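Local structure of alpha-fucosidase (Bifidobacterium bifidum, 2EAB) at residues Thr62-Val67 and Arg71-Glu76; Glu181-Asn186 and Val190-Leu195; Thr275-Ala280 and Gln309-Lys314. The protein is a 1,2-alpha-L-fucosidase of glycoside hydrolase family 95 that probably removes alpha-1,2-linked fucose from glycans, the present chain being its catalytic portion. All blocks are in the same frame, centred on the assembly; numbering follows the deposited sequence.

In the fold
The three contacts follow one another along the chain, on the same side of its centre. Contacts 1 and 2 and the strand of contact 3 belong to the N-terminal β-sandwich, related to the glycosyl hydrolase family 65 N-terminal domain. Contact 1 is a hairpin in the seven-stranded antiparallel sheet; contact 2 is a hairpin in the nine-stranded one, their centres about 12 Å apart. Y182 of contact 2 packs on V63 and V72 of contact 1, and M191 meets F74, pressing the two sheets together. Contact 3, about 9 Å from contact 2 between centres, adds strand 273-282 beside strand 190-197 and lays helix 297-314 over it. Together they section sheet, sheet and helix.

Contact 1 (Thr62-Val67 and Arg71-Glu76); sequences TVWGEV and RVTFNE
W64 and R71 run alongside one another in the same direction, with the arginine stretched along the indole. The CD methylene of R71 sits over one face of the five-membered ring, 3.6 Å from its centroid, a CH-pi contact. Farther out the guanidinium runs almost parallel to the ring, the planes 9° apart, and R71 NH1 comes within 3.4 Å of W64 CZ2. A fully extended chain makes this overlap possible: CG stands anti to the backbone N (chi1 -176°), and the next torsions are trans as well. D141 pairs with NE and D43 with NH1, both as salt bridges, so the indole lies against one face of the group and the two carboxylates fix its rotation from the edge.

The edge of the indole is used too. W64 NE1 donates to T73 OG1 at 2.9 Å, in the ring plane and nearly straight at 169°; the same hydroxyl also bonds D141, which thereby joins threonine and arginine. With the indole cut back to an alanine, the T73 hydroxyl would probably lose its N-H donor and the arginine chain its flat support.

These residues belong to the β hairpin of strands 59-63 and 69-76, part of the seven-stranded sheet of the sandwich. T62 and T73 are a hydrogen-bonded antiparallel pair, and W64 N prolongs the ladder to R71 O at 3.0 Å. Just beyond, G65 turns the chain with positive phi, a shape glycine adopts easily. V63 and V72 form the neighbouring non-hydrogen-bonded pair, their branched side chains suited to the face that meets the other sheet.

T62 OG1 lies 3.2 Å from T73 CB. It is hydrogen-bonded to W47 and to a water that donates to T73 O and accepts from N75 ND2, each at 2.8 Å.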
ATOM      1  N   THR A  62       2.895 -14.823  12.025  1.00  7.77           N
ATOM      2  CA  THR A  62       1.512 -14.657  12.446  1.00  7.97           C
ATOM      3  C   THR A  62       1.249 -15.667  13.559  1.00  7.71           C
ATOM      4  O   THR A  62       1.323 -16.882  13.345  1.00  7.87           O
ATOM      5  CB  THR A  62       0.500 -14.795  11.279  1.00  7.88           C
ATOM      6  OG1 THR A  62       1.047 -15.626  10.245  1.00  7.87           O
ATOM      7  CG2 THR A  62       0.154 -13.421  10.695  1.00  8.50           C
ATOM      8  N   VAL A  63       0.982 -15.139  14.751  1.00  7.88           N
ATOM      9  CA  VAL A  63       0.951 -15.918  15.986  1.00  7.99           C
ATOM     10  C   VAL A  63      -0.443 -16.458  16.266  1.00  8.47           C
ATOM     11  O   VAL A  63      -1.421 -15.708  16.261  1.00  8.32           O
ATOM     12  CB  VAL A  63       1.408 -15.057  17.186  1.00  8.40           C
ATOM     13  CG1 VAL A  63       1.398 -15.864  18.483  1.00  8.44           C
ATOM     14  CG2 VAL A  63       2.788 -14.490  16.924  1.00  8.86           C
ATOM     15  N   TRP A  64      -0.520 -17.762  16.525  1.00  8.38           N
ATOM     16  CA  TRP A  64      -1.792 -18.398  16.856  1.00  8.93           C
ATOM     17  C   TRP A  64      -2.083 -18.367  18.366  1.00  9.19           C
ATOM     18  O   TRP A  64      -3.223 -18.179  18.777  1.00  9.40           O
ATOM     19  CB  TRP A  64      -1.822 -19.838  16.330  1.00  9.05           C
ATOM     20  CG  TRP A  64      -1.785 -19.965  14.822  1.00  9.24           C
ATOM     21  CD1 TRP A  64      -0.749 -19.632  13.988  1.00  9.08           C
ATOM     22  CD2 TRP A  64      -2.823 -20.482  13.980  1.00  9.18           C
ATOM     23  NE1 TRP A  64      -1.086 -19.899  12.683  1.00  8.88           N
ATOM     24  CE2 TRP A  64      -2.350 -20.423  12.647  1.00  9.28           C
ATOM     25  CE3 TRP A  64      -4.111 -20.982  14.219  1.00 10.36           C
ATOM     26  CZ2 TRP A  64      -3.114 -20.853  11.561  1.00  9.59           C
ATOM     27  CZ3 TRP A  64      -4.872 -21.408  13.135  1.00 10.23           C
ATOM     28  CH2 TRP A  64      -4.370 -21.337  11.822  1.00  9.74           C
ATOM     29  N   GLY A  65      -1.046 -18.544  19.178  1.00  9.55           N
ATOM     30  CA  GLY A  65      -1.199 -18.545  20.633  1.00  9.96           C
ATOM     31  C   GLY A  65      -1.873 -19.792  21.174  1.00 10.21           C
ATOM     32  O   GLY A  65      -2.588 -19.732  22.179  1.00 10.72           O
ATOM     33  N   GLU A  66      -1.655 -20.925  20.511  1.00 10.44           N
ATOM     34  CA  GLU A  66      -2.224 -22.190  20.974  1.00 10.87           C
ATOM     35  C   GLU A  66      -1.552 -22.646  22.258  1.00 11.19           C
ATOM     36  O   GLU A  66      -0.374 -22.388  22.477  1.00 11.09           O
ATOM     37  CB  GLU A  66      -2.130 -23.266  19.892  1.00 11.01           C
ATOM     38  CG  GLU A  66      -2.806 -22.884  18.573  1.00 11.33           C
ATOM     39  CD  GLU A  66      -4.276 -22.543  18.733  1.00 12.03           C
ATOM     40  OE1 GLU A  66      -4.976 -23.258  19.485  1.00 12.78           O
ATOM     41  OE2 GLU A  66      -4.735 -21.558  18.111  1.00 12.42           O
ATOM     42  N   VAL A  67      -2.315 -23.330  23.106  1.00 11.81           N
ATOM     43  CA  VAL A  67      -1.825 -23.726  24.426  1.00 12.26           C
ATOM     44  C   VAL A  67      -0.692 -24.753  24.333  1.00 12.16           C
ATOM     45  O   VAL A  67       0.406 -24.518  24.840  1.00 12.15           O
ATOM     46  CB  VAL A  67      -2.974 -24.234  25.338  1.00 12.37           C
ATOM     47  CG1 VAL A  67      -2.426 -24.881  26.608  1.00 12.73           C
ATOM     48  CG2 VAL A  67      -3.915 -23.093  25.698  1.00 13.14           C
ATOM     49  N   ARG A  71       1.912 -22.336  17.320  1.00  9.68           N
ATOM     50  CA  ARG A  71       2.181 -22.167  15.903  1.00  9.30           C
ATOM     51  C   ARG A  71       2.417 -20.696  15.594  1.00  9.16           C
ATOM     52  O   ARG A  71       1.641 -19.830  16.013  1.00  9.11           O
ATOM     53  CB  ARG A  71       0.995 -22.690  15.091  1.00  9.31           C
ATOM     54  CG  ARG A  71       1.183 -22.649  13.587  1.00  9.08           C
ATOM     55  CD  ARG A  71      -0.047 -23.185  12.893  1.00  9.81           C
ATOM     56  NE  ARG A  71       0.062 -23.047  11.442  1.00  9.73           N
ATOM     57  CZ  ARG A  71      -0.865 -23.434  10.568  1.00 10.50           C
ATOM     58  NH1 ARG A  71      -2.001 -23.990  10.975  1.00 11.67           N
ATOM     59  NH2 ARG A  71      -0.653 -23.258   9.269  1.00 11.27           N
ATOM     60  N   VAL A  72       3.504 -20.431  14.873  1.00  8.67           N
ATOM     61  CA  VAL A  72       3.755 -19.124  14.276  1.00  8.64           C
ATOM     62  C   VAL A  72       3.945 -19.341  12.781  1.00  8.17           C
ATOM     63  O   VAL A  72       4.946 -19.910  12.347  1.00  8.25           O
ATOM     64  CB  VAL A  72       4.997 -18.432  14.881  1.00  8.89           C
ATOM     65  CG1 VAL A  72       5.216 -17.062  14.241  1.00  9.33           C
ATOM     66  CG2 VAL A  72       4.865 -18.313  16.395  1.00  9.82           C
ATOM     67  N   THR A  73       2.963 -18.914  11.999  1.00  7.58           N
ATOM     68  CA  THR A  73       3.048 -19.024  10.549  1.00  7.61           C
ATOM     69  C   THR A  73       4.143 -18.073  10.064  1.00  7.59           C
ATOM     70  O   THR A  73       4.227 -16.932  10.530  1.00  7.56           O
ATOM     71  CB  THR A  73       1.672 -18.759   9.921  1.00  7.44           C
ATOM     72  OG1 THR A  73       0.753 -19.763  10.381  1.00  8.19           O
ATOM     73  CG2 THR A  73       1.732 -18.789   8.402  1.00  7.62           C
ATOM     74  N   PHE A  74       4.990 -18.551   9.157  1.00  7.60           N
ATOM     75  CA  PHE A  74       6.242 -17.874   8.837  1.00  7.49           C
ATOM     76  C   PHE A  74       6.339 -17.461   7.375  1.00  7.05           C
ATOM     77  O   PHE A  74       5.954 -18.225   6.480  1.00  7.28           O
ATOM     78  CB  PHE A  74       7.428 -18.775   9.209  1.00  8.11           C
ATOM     79  CG  PHE A  74       8.762 -18.097   9.099  1.00  8.21           C
ATOM     80  CD1 PHE A  74       9.250 -17.315  10.140  1.00  8.81           C
ATOM     81  CD2 PHE A  74       9.524 -18.221   7.942  1.00  8.16           C
ATOM     82  CE1 PHE A  74      10.482 -16.678  10.035  1.00  9.08           C
ATOM     83  CE2 PHE A  74      10.755 -17.582   7.829  1.00  8.50           C
ATOM     84  CZ  PHE A  74      11.233 -16.807   8.881  1.00  9.07           C
ATOM     85  N   ASN A  75       6.875 -16.258   7.155  1.00  6.66           N
ATOM     86  CA  ASN A  75       7.080 -15.697   5.824  1.00  6.37           C
ATOM     87  C   ASN A  75       8.439 -15.038   5.687  1.00  6.50           C
ATOM     88  O   ASN A  75       8.981 -14.479   6.651  1.00  6.79           O
ATOM     89  CB  ASN A  75       6.043 -14.609   5.534  1.00  6.80           C
ATOM     90  CG  ASN A  75       4.687 -15.164   5.163  1.00  6.49           C
ATOM     91  OD1 ASN A  75       4.468 -15.608   4.030  1.00  7.62           O
ATOM     92  ND2 ASN A  75       3.765 -15.115   6.097  1.00  5.33           N
ATOM     93  N   GLU A  76       8.968 -15.072   4.469  1.00  6.36           N
ATOM     94  CA  GLU A  76      10.042 -14.167   4.063  1.00  6.55           C
ATOM     95  C   GLU A  76       9.644 -13.548   2.719  1.00  6.38           C
ATOM     96  O   GLU A  76       9.187 -14.252   1.806  1.00  6.44           O
ATOM     97  CB  GLU A  76      11.391 -14.888   3.979  1.00  7.12           C
ATOM     98  CG  GLU A  76      12.612 -13.964   4.113  1.00  7.70           C
ATOM     99  CD  GLU A  76      13.111 -13.378   2.801  1.00  7.04           C
ATOM    100  OE1 GLU A  76      14.021 -12.510   2.857  1.00  7.49           O
ATOM    101  OE2 GLU A  76      12.615 -13.787   1.727  1.00  7.05           O
TER
HETATM  102  O   HOH W   1       3.347 -14.839   8.850  1.00  7.38           O

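Contact 2 (Glu181-Asn186 and Val190-Leu195); sequences EYFASN and VMVARL
A β hairpin, strand 176-185 turning back into strand 190-197, brings F183 against V192. The two side chains lie alongside each other, with V192 CB over one face of the phenyl ring, 3.8 Å from its centroid and 20° off the normal. F183 reaches this position because its CG sits between the backbone N and the carbonyl carbon (chi1 61°), which swings the ring across to the partner strand. Both V192 methyls then touch its outer rim, CG2 approaching F183 CE1 to 3.7 Å. A branched residue suits this place, as it spreads its carbons under a flat ring; H323 of helix 316-331 also stacks with the phenyl.

Beneath the side chains runs a regular antiparallel ladder. E181 with R194, F183 with V192 and S185 with V190 are hydrogen-bonded pairs, the straightest link being V192 N to F183 O at 2.8 Å. On this face of the nine-stranded sheet E181, F183, S185 and V192 meet helix 316-331, while V190 lies against A311 of helix 297-314. Y182, A184, M191 and A193 face the other sheet of the sandwich, where F54 and the hairpin of V63 and V72 lie. On this inner face small residues stand opposite large ones. A193 CB lies 3.7 Å from Y182 CD1, leaving room for the tyrosine to extend to E70, to which its hydroxyl is hydrogen-bonded. A184 and M191 come closest, CA to CA 4.1 Å, and the methionine CG rests 3.6 Å from F183 O.

E181 and R194 have opposite charges but do not join them. Of R194, E181 OE1 comes near CB, at 3.8 Å; the carboxylate is instead hydrogen-bonded to Y316 and salt-bridged to K166 and K320. The arginine, turned at its second torsion (chi2 71°), leads off to D251 and T275.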
ATOM      1  N   GLU A 181       6.773 -14.509  23.928  1.00 10.36           N
ATOM      2  CA  GLU A 181       6.920 -13.190  23.342  1.00 10.36           C
ATOM      3  C   GLU A 181       7.600 -13.346  21.993  1.00 10.09           C
ATOM      4  O   GLU A 181       8.603 -14.048  21.881  1.00 10.52           O
ATOM      5  CB  GLU A 181       7.757 -12.295  24.250  1.00 10.56           C
ATOM      6  CG  GLU A 181       7.991 -10.899  23.713  1.00 11.60           C
ATOM      7  CD  GLU A 181       9.125 -10.203  24.428  1.00 13.29           C
ATOM      8  OE1 GLU A 181      10.292 -10.586  24.203  1.00 15.18           O
ATOM      9  OE2 GLU A 181       8.851  -9.269  25.206  1.00 13.64           O
ATOM     10  N   TYR A 182       7.047 -12.685  20.980  1.00  9.78           N
ATOM     11  CA  TYR A 182       7.578 -12.765  19.625  1.00  9.30           C
ATOM     12  C   TYR A 182       7.774 -11.382  19.029  1.00  9.14           C
ATOM     13  O   TYR A 182       6.895 -10.530  19.126  1.00  9.14           O
ATOM     14  CB  TYR A 182       6.620 -13.523  18.712  1.00  9.60           C
ATOM     15  CG  TYR A 182       6.157 -14.870  19.198  1.00  9.87           C
ATOM     16  CD1 TYR A 182       6.923 -16.013  18.969  1.00  9.83           C
ATOM     17  CD2 TYR A 182       4.930 -15.014  19.842  1.00 10.43           C
ATOM     18  CE1 TYR A 182       6.494 -17.258  19.396  1.00 10.33           C
ATOM     19  CE2 TYR A 182       4.491 -16.256  20.268  1.00 10.68           C
ATOM     20  CZ  TYR A 182       5.279 -17.371  20.033  1.00 10.41           C
ATOM     21  OH  TYR A 182       4.854 -18.612  20.435  1.00 10.59           O
ATOM     22  N   PHE A 183       8.919 -11.171  18.391  1.00  8.88           N
ATOM     23  CA  PHE A 183       9.133  -9.962  17.597  1.00  9.10           C
ATOM     24  C   PHE A 183      10.136 -10.225  16.488  1.00  9.17           C
ATOM     25  O   PHE A 183      10.846 -11.227  16.508  1.00  9.27           O
ATOM     26  CB  PHE A 183       9.531  -8.752  18.469  1.00  9.36           C
ATOM     27  CG  PHE A 183      10.816  -8.927  19.237  1.00  9.66           C
ATOM     28  CD1 PHE A 183      12.038  -8.595  18.663  1.00  9.92           C
ATOM     29  CD2 PHE A 183      10.799  -9.380  20.553  1.00  9.78           C
ATOM     30  CE1 PHE A 183      13.228  -8.733  19.377  1.00 11.03           C
ATOM     31  CE2 PHE A 183      11.982  -9.525  21.273  1.00 11.12           C
ATOM     32  CZ  PHE A 183      13.194  -9.197  20.690  1.00 10.61           C
ATOM     33  N   ALA A 184      10.156  -9.339  15.497  1.00  8.77           N
ATOM     34  CA  ALA A 184      11.129  -9.419  14.418  1.00  8.71           C
ATOM     35  C   ALA A 184      11.848  -8.090  14.339  1.00  8.72           C
ATOM     36  O   ALA A 184      11.248  -7.058  14.019  1.00  8.61           O
ATOM     37  CB  ALA A 184      10.458  -9.755  13.099  1.00  9.03           C
ATOM     38  N   SER A 185      13.135  -8.126  14.662  1.00  8.75           N
ATOM     39  CA  SER A 185      13.962  -6.939  14.710  1.00  8.81           C
ATOM     40  C   SER A 185      14.463  -6.551  13.331  1.00  8.50           C
ATOM     41  O   SER A 185      15.003  -7.385  12.602  1.00  8.64           O
ATOM     42  CB  SER A 185      15.153  -7.183  15.626  1.00  8.98           C
ATOM     43  OG  SER A 185      16.095  -6.138  15.492  1.00  9.57           O
ATOM     44  N   ASN A 186      14.292  -5.280  12.981  1.00  8.52           N
ATOM     45  CA  ASN A 186      14.927  -4.754  11.784  1.00  8.87           C
ATOM     46  C   ASN A 186      16.438  -4.516  11.990  1.00  9.51           C
ATOM     47  O   ASN A 186      17.234  -5.000  11.188  1.00  9.58           O
ATOM     48  CB  ASN A 186      14.196  -3.513  11.251  1.00  8.81           C
ATOM     49  CG  ASN A 186      14.688  -3.096   9.878  1.00  8.89           C
ATOM     50  OD1 ASN A 186      15.574  -2.254   9.764  1.00  9.28           O
ATOM     51  ND2 ASN A 186      14.131  -3.701   8.831  1.00  8.38           N
ATOM     52  N   VAL A 190      16.381 -10.276  12.634  1.00  9.23           N
ATOM     53  CA  VAL A 190      16.184 -11.563  13.276  1.00  9.49           C
ATOM     54  C   VAL A 190      14.842 -11.612  13.991  1.00  9.23           C
ATOM     55  O   VAL A 190      14.369 -10.602  14.517  1.00  9.30           O
ATOM     56  CB  VAL A 190      17.362 -11.884  14.255  1.00  9.69           C
ATOM     57  CG1 VAL A 190      17.360 -10.946  15.471  1.00 10.36           C
ATOM     58  CG2 VAL A 190      17.353 -13.347  14.688  1.00  9.88           C
ATOM     59  N   MET A 191      14.226 -12.788  13.977  1.00  9.00           N
ATOM     60  CA  MET A 191      13.005 -13.038  14.724  1.00  9.29           C
ATOM     61  C   MET A 191      13.378 -13.660  16.066  1.00  9.31           C
ATOM     62  O   MET A 191      14.251 -14.526  16.139  1.00  9.43           O
ATOM     63  CB  MET A 191      12.079 -13.960  13.926  1.00  9.14           C
ATOM     64  CG  MET A 191      10.782 -14.331  14.625  1.00  9.62           C
ATOM     65  SD  MET A 191       9.708 -15.348  13.594  1.00  9.77           S
ATOM     66  CE  MET A 191       9.243 -14.195  12.303  1.00  9.47           C
ATOM     67  N   VAL A 192      12.714 -13.201  17.118  1.00  9.52           N
ATOM     68  CA  VAL A 192      12.990 -13.656  18.474  1.00 10.08           C
ATOM     69  C   VAL A 192      11.720 -14.241  19.071  1.00 10.32           C
ATOM     70  O   VAL A 192      10.647 -13.650  18.960  1.00 10.08           O
ATOM     71  CB  VAL A 192      13.524 -12.490  19.353  1.00 10.24           C
ATOM     72  CG1 VAL A 192      13.649 -12.904  20.816  1.00 11.37           C
ATOM     73  CG2 VAL A 192      14.866 -11.988  18.828  1.00 11.60           C
ATOM     74  N   ALA A 193      11.850 -15.422  19.671  1.00 10.46           N
ATOM     75  CA  ALA A 193      10.803 -15.993  20.506  1.00 10.95           C
ATOM     76  C   ALA A 193      11.373 -16.215  21.901  1.00 11.10           C
ATOM     77  O   ALA A 193      12.308 -17.000  22.082  1.00 11.53           O
ATOM     78  CB  ALA A 193      10.284 -17.291  19.922  1.00 10.77           C
ATOM     79  N   ARG A 194      10.818 -15.496  22.872  1.00 11.48           N
ATOM     80  CA  ARG A 194      11.225 -15.601  24.266  1.00 11.74           C
ATOM     81  C   ARG A 194      10.171 -16.416  24.999  1.00 11.84           C
ATOM     82  O   ARG A 194       9.007 -16.026  25.051  1.00 11.50           O
ATOM     83  CB  ARG A 194      11.364 -14.203  24.878  1.00 12.13           C
ATOM     84  CG  ARG A 194      11.701 -14.171  26.366  1.00 12.96           C
ATOM     85  CD  ARG A 194      13.122 -14.626  26.629  1.00 13.75           C
ATOM     86  NE  ARG A 194      13.421 -14.655  28.059  1.00 14.37           N
ATOM     87  CZ  ARG A 194      14.504 -15.217  28.590  1.00 15.39           C
ATOM     88  NH1 ARG A 194      15.404 -15.808  27.816  1.00 16.04           N
ATOM     89  NH2 ARG A 194      14.683 -15.195  29.905  1.00 15.74           N
ATOM     90  N   LEU A 195      10.586 -17.561  25.540  1.00 12.12           N
ATOM     91  CA  LEU A 195       9.658 -18.513  26.146  1.00 12.56           C
ATOM     92  C   LEU A 195      10.045 -18.778  27.590  1.00 12.82           C
ATOM     93  O   LEU A 195      11.215 -19.017  27.880  1.00 12.93           O
ATOM     94  CB  LEU A 195       9.652 -19.825  25.354  1.00 12.57           C
ATOM     95  CG  LEU A 195       9.550 -19.720  23.827  1.00 13.13           C
ATOM     96  CD1 LEU A 195       9.824 -21.052  23.168  1.00 14.11           C
ATOM     97  CD2 LEU A 195       8.196 -19.185  23.397  1.00 12.64           C
TER

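Contact 3 (Thr275-Ala280 and Gln309-Lys314); sequences TLYIAA and QDAANK
Y277 lays one ring face against the backbone of A311 and A312, and contacts of carbon with the aromatic face carry the meeting. A312 CA lies 4.0 Å from the ring centroid, 26° off the normal, a CH-pi contact; A312 N stands over the middle of the ring and A311 C nearer its rim. CG of Y277 is anti to its carbonyl carbon (chi1 -64°), which carries the ring out from the strand to the helix.

Apolar contacts complete the fit. A311 CB touches Y277 CD1 at 3.6 Å, while A312 CB approaches Y277 CE2, across the ring, at 3.9 Å. Alanine suits both positions, since a side chain of one methyl lets a broad ring reach the helix backbone. V308, one turn earlier, also touches the tyrosine, as do V192 and Y316.

No hydrogen bond crosses between strand and helix. Polar links run within the helix instead: N313 N bonds Q309 O, and Q309 NE2 donates to N313 OD1 at 2.9 Å, coming from above that carbonyl's plane. K314, by contrast, reaches D188 in the turn between strands 176-185 and 190-197 through a salt bridge.

The arrangement is helix-on-sheet packing: helix 297-314, probably part of the helical linker known in this family, lies on the outer face of the nine-stranded sheet of the β-sandwich.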
ATOM      1  N   THR A 275      15.555 -18.406  24.733  1.00 12.98           N
ATOM      2  CA  THR A 275      15.398 -17.474  23.621  1.00 12.59           C
ATOM      3  C   THR A 275      15.706 -18.200  22.322  1.00 12.42           C
ATOM      4  O   THR A 275      16.749 -18.848  22.192  1.00 12.12           O
ATOM      5  CB  THR A 275      16.315 -16.240  23.757  1.00 12.61           C
ATOM      6  OG1 THR A 275      16.143 -15.657  25.054  1.00 13.41           O
ATOM      7  CG2 THR A 275      15.988 -15.190  22.686  1.00 12.76           C
ATOM      8  N   LEU A 276      14.776 -18.106  21.377  1.00 12.05           N
ATOM      9  CA  LEU A 276      14.973 -18.617  20.030  1.00 12.06           C
ATOM     10  C   LEU A 276      15.315 -17.458  19.112  1.00 11.29           C
ATOM     11  O   LEU A 276      14.645 -16.425  19.136  1.00 11.39           O
ATOM     12  CB  LEU A 276      13.709 -19.311  19.525  1.00 12.24           C
ATOM     13  CG  LEU A 276      13.487 -20.797  19.831  1.00 14.11           C
ATOM     14  CD1 LEU A 276      13.629 -21.148  21.310  1.00 15.43           C
ATOM     15  CD2 LEU A 276      12.129 -21.230  19.304  1.00 13.31           C
ATOM     16  N   TYR A 277      16.370 -17.630  18.326  1.00 10.85           N
ATOM     17  CA  TYR A 277      16.720 -16.686  17.276  1.00 10.95           C
ATOM     18  C   TYR A 277      16.462 -17.351  15.935  1.00 10.38           C
ATOM     19  O   TYR A 277      17.002 -18.424  15.645  1.00 10.44           O
ATOM     20  CB  TYR A 277      18.177 -16.246  17.402  1.00 11.51           C
ATOM     21  CG  TYR A 277      18.451 -15.478  18.673  1.00 11.89           C
ATOM     22  CD1 TYR A 277      18.150 -14.116  18.766  1.00 12.60           C
ATOM     23  CD2 TYR A 277      18.992 -16.114  19.789  1.00 12.83           C
ATOM     24  CE1 TYR A 277      18.391 -13.404  19.937  1.00 13.88           C
ATOM     25  CE2 TYR A 277      19.235 -15.409  20.965  1.00 14.39           C
ATOM     26  CZ  TYR A 277      18.935 -14.057  21.028  1.00 13.88           C
ATOM     27  OH  TYR A 277      19.170 -13.358  22.187  1.00 14.68           O
ATOM     28  N   ILE A 278      15.618 -16.710  15.135  1.00 10.02           N
ATOM     29  CA  ILE A 278      15.146 -17.277  13.878  1.00  9.97           C
ATOM     30  C   ILE A 278      15.506 -16.334  12.738  1.00  9.58           C
ATOM     31  O   ILE A 278      15.179 -15.143  12.778  1.00  9.45           O
ATOM     32  CB  ILE A 278      13.615 -17.505  13.904  1.00 10.27           C
ATOM     33  CG1 ILE A 278      13.224 -18.425  15.071  1.00 10.50           C
ATOM     34  CG2 ILE A 278      13.136 -18.083  12.576  1.00 10.91           C
ATOM     35  CD1 ILE A 278      12.042 -17.926  15.882  1.00 12.45           C
ATOM     36  N   ALA A 279      16.188 -16.866  11.729  1.00  9.06           N
ATOM     37  CA  ALA A 279      16.512 -16.085  10.541  1.00  8.90           C
ATOM     38  C   ALA A 279      16.200 -16.886   9.290  1.00  8.61           C
ATOM     39  O   ALA A 279      16.147 -18.118   9.327  1.00  8.65           O
ATOM     40  CB  ALA A 279      17.968 -15.661  10.554  1.00  9.43           C
ATOM     41  N   ALA A 280      15.991 -16.184   8.179  1.00  8.40           N
ATOM     42  CA  ALA A 280      15.723 -16.828   6.904  1.00  8.40           C
ATOM     43  C   ALA A 280      16.157 -15.922   5.771  1.00  8.25           C
ATOM     44  O   ALA A 280      16.179 -14.694   5.917  1.00  8.34           O
ATOM     45  CB  ALA A 280      14.252 -17.168   6.774  1.00  8.68           C
ATOM     46  N   GLN A 309      23.762 -16.118  14.982  1.00 11.98           N
ATOM     47  CA  GLN A 309      24.915 -16.075  15.884  1.00 12.48           C
ATOM     48  C   GLN A 309      25.190 -14.659  16.385  1.00 12.77           C
ATOM     49  O   GLN A 309      25.398 -14.459  17.586  1.00 12.92           O
ATOM     50  CB  GLN A 309      26.171 -16.673  15.237  1.00 12.64           C
ATOM     51  CG  GLN A 309      27.334 -16.877  16.221  1.00 13.36           C
ATOM     52  CD  GLN A 309      27.004 -17.881  17.313  1.00 14.29           C
ATOM     53  OE1 GLN A 309      26.656 -19.023  17.029  1.00 15.02           O
ATOM     54  NE2 GLN A 309      27.116 -17.456  18.567  1.00 14.86           N
ATOM     55  N   ASP A 310      25.175 -13.682  15.478  1.00 13.06           N
ATOM     56  CA  ASP A 310      25.372 -12.283  15.857  1.00 13.32           C
ATOM     57  C   ASP A 310      24.325 -11.817  16.865  1.00 13.25           C
ATOM     58  O   ASP A 310      24.648 -11.100  17.816  1.00 13.37           O
ATOM     59  CB  ASP A 310      25.350 -11.363  14.631  1.00 13.52           C
ATOM     60  CG  ASP A 310      26.639 -11.419  13.817  1.00 14.57           C
ATOM     61  OD1 ASP A 310      27.663 -11.948  14.305  1.00 15.96           O
ATOM     62  OD2 ASP A 310      26.631 -10.919  12.671  1.00 15.31           O
ATOM     63  N   ALA A 311      23.076 -12.230  16.652  1.00 13.00           N
ATOM     64  CA  ALA A 311      21.980 -11.879  17.549  1.00 13.04           C
ATOM     65  C   ALA A 311      22.170 -12.503  18.933  1.00 13.08           C
ATOM     66  O   ALA A 311      22.047 -11.817  19.953  1.00 13.16           O
ATOM     67  CB  ALA A 311      20.648 -12.295  16.944  1.00 13.03           C
ATOM     68  N   ALA A 312      22.480 -13.799  18.959  1.00 13.30           N
ATOM     69  CA  ALA A 312      22.720 -14.511  20.212  1.00 13.60           C
ATOM     70  C   ALA A 312      23.880 -13.894  20.987  1.00 13.89           C
ATOM     71  O   ALA A 312      23.822 -13.781  22.215  1.00 14.06           O
ATOM     72  CB  ALA A 312      22.981 -15.976  19.941  1.00 13.60           C
ATOM     73  N   ASN A 313      24.922 -13.485  20.264  1.00 14.07           N
ATOM     74  CA  ASN A 313      26.083 -12.837  20.870  1.00 14.43           C
ATOM     75  C   ASN A 313      25.723 -11.527  21.564  1.00 14.63           C
ATOM     76  O   ASN A 313      26.251 -11.224  22.640  1.00 14.88           O
ATOM     77  CB  ASN A 313      27.184 -12.610  19.832  1.00 14.41           C
ATOM     78  CG  ASN A 313      27.866 -13.904  19.397  1.00 14.77           C
ATOM     79  OD1 ASN A 313      27.620 -14.980  19.949  1.00 14.99           O
ATOM     80  ND2 ASN A 313      28.728 -13.796  18.394  1.00 14.88           N
ATOM     81  N   LYS A 314      24.819 -10.760  20.954  1.00 14.54           N
ATOM     82  CA  LYS A 314      24.306  -9.530  21.562  1.00 14.59           C
ATOM     83  C   LYS A 314      23.426  -9.819  22.775  1.00 14.39           C
ATOM     84  O   LYS A 314      23.459  -9.083  23.764  1.00 14.71           O
ATOM     85  CB  LYS A 314      23.536  -8.697  20.533  1.00 14.76           C
ATOM     86  CG  LYS A 314      24.436  -7.961  19.567  1.00 16.05           C
ATOM     87  CD  LYS A 314      23.663  -6.983  18.705  1.00 17.11           C
ATOM     88  CE  LYS A 314      24.579  -6.362  17.667  1.00 17.27           C
ATOM     89  NZ  LYS A 314      23.879  -5.385  16.789  1.00 17.74           N
TER